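Local coordinates for protein-disulfide isomerase (Novosphingobium aromaticivorans, PDB 3GMF), which probably acts as a thioredoxin-family protein-disulfide isomerase, rearranging disulfide bonds in other proteins, at residues D123-F126 against Y127-M130. Numbering follows the deposited sequence.
Sequences DFRF and YDFM
Y127 follows F126 in the first turn of helix 126-131, and its phenol ring runs out over L140 and L144 of helix 137-144, with the guanidinium of R137 in a cation-pi contact. One residue on, D128 turns back to R125. Its OD2 forms a salt bridge with R125 NH1 at 3.0 Å. The same D128 OD2 also comes within 3.4 Å of R125 NH2, while D128 CB sits over one face of the guanidinium. The two flat groups, guanidinium and carboxylate, stand 76° apart. The arginine chain reaches the acid through a bend at chi3 (41°). R125 has two roles in the backbone, closing helix 113-123 with a Schellman motif at positive phi and occupying the N-cap position of helix 126-131. This short joint therefore links two successive helices of the helical part of the thioredoxin-family chain, away from the central sheet. F129 N bonds to R125 O at 3.1 Å, nearly straight at 167°, which makes the first turn. The F129 ring, its CG swung anti to the main-chain nitrogen, leads away from R125 to W93 and F86; W93 also meets the F126 ring edge-to-face. M130 N donates to F126 O at 2.9 Å, and M130 CB lies 3.3 Å from that same oxygen, while the bent thioether chain heads into the interior between helices 62-73 and 76-88, against I70 and L82.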
# COMPACT_ATOMS: atom_id res chain seq x y z
N ASP A 123 -4.14 17.35 8.35
CA ASP A 123 -4.92 16.66 9.38
C ASP A 123 -4.26 15.41 9.92
O ASP A 123 -4.38 15.11 11.12
CB ASP A 123 -6.32 16.29 8.88
CG ASP A 123 -7.21 17.49 8.64
OD1 ASP A 123 -6.86 18.64 9.01
OD2 ASP A 123 -8.30 17.28 8.08
N PHE A 124 -3.57 14.66 9.05
CA PHE A 124 -2.94 13.40 9.44
C PHE A 124 -1.47 13.56 9.83
O PHE A 124 -0.80 12.59 10.17
CB PHE A 124 -3.14 12.33 8.36
CG PHE A 124 -4.54 11.79 8.32
CD1 PHE A 124 -4.85 10.61 9.00
CD2 PHE A 124 -5.56 12.47 7.63
CE1 PHE A 124 -6.16 10.09 8.99
CE2 PHE A 124 -6.85 11.97 7.63
CZ PHE A 124 -7.16 10.78 8.30
N ARG A 125 -1.02 14.82 9.83
CA ARG A 125 0.33 15.17 10.28
C ARG A 125 1.45 14.45 9.52
O ARG A 125 2.43 13.97 10.11
CB ARG A 125 0.46 14.97 11.80
CG ARG A 125 -0.31 15.98 12.64
CD ARG A 125 -0.33 15.59 14.13
NE ARG A 125 0.95 15.06 14.60
CZ ARG A 125 1.98 15.79 15.02
NH1 ARG A 125 1.91 17.12 15.05
NH2 ARG A 125 3.10 15.19 15.42
N PHE A 126 1.28 14.38 8.20
CA PHE A 126 2.25 13.66 7.36
C PHE A 126 3.57 14.44 7.17
O PHE A 126 4.62 13.85 6.89
CB PHE A 126 1.60 13.31 6.02
CG PHE A 126 0.59 12.19 6.11
CD1 PHE A 126 0.65 11.25 7.14
CD2 PHE A 126 -0.40 12.05 5.13
CE1 PHE A 126 -0.27 10.18 7.21
CE2 PHE A 126 -1.32 11.01 5.19
CZ PHE A 126 -1.26 10.06 6.23
N TYR A 127 3.51 15.76 7.31
CA TYR A 127 4.72 16.59 7.27
C TYR A 127 5.68 16.18 8.38
O TYR A 127 6.85 15.91 8.10
CB TYR A 127 4.37 18.08 7.31
CG TYR A 127 3.44 18.51 6.19
CD1 TYR A 127 3.93 18.75 4.91
CD2 TYR A 127 2.07 18.65 6.42
CE1 TYR A 127 3.08 19.12 3.87
CE2 TYR A 127 1.21 19.03 5.38
CZ TYR A 127 1.72 19.26 4.11
OH TYR A 127 0.87 19.64 3.10
N ASP A 128 5.18 16.09 9.62
CA ASP A 128 5.96 15.61 10.77
C ASP A 128 6.40 14.15 10.65
O ASP A 128 7.56 13.83 10.92
CB ASP A 128 5.20 15.83 12.09
CG ASP A 128 5.13 17.31 12.51
OD1 ASP A 128 5.72 18.17 11.82
OD2 ASP A 128 4.48 17.60 13.53
N PHE A 129 5.48 13.27 10.24
CA PHE A 129 5.78 11.86 10.01
C PHE A 129 6.96 11.66 9.03
O PHE A 129 7.87 10.86 9.27
CB PHE A 129 4.52 11.12 9.49
CG PHE A 129 4.66 9.61 9.45
CD1 PHE A 129 4.30 8.85 10.56
CD2 PHE A 129 5.10 8.96 8.31
CE1 PHE A 129 4.42 7.46 10.54
CE2 PHE A 129 5.22 7.58 8.28
CZ PHE A 129 4.88 6.82 9.40
N MET A 130 6.94 12.41 7.93
CA MET A 130 7.97 12.25 6.89
C MET A 130 9.26 13.03 7.18
O MET A 130 10.34 12.64 6.71
CB MET A 130 7.39 12.59 5.52
CG MET A 130 6.40 11.52 5.04
SD MET A 130 7.04 9.82 5.03
CE MET A 130 8.43 9.97 3.91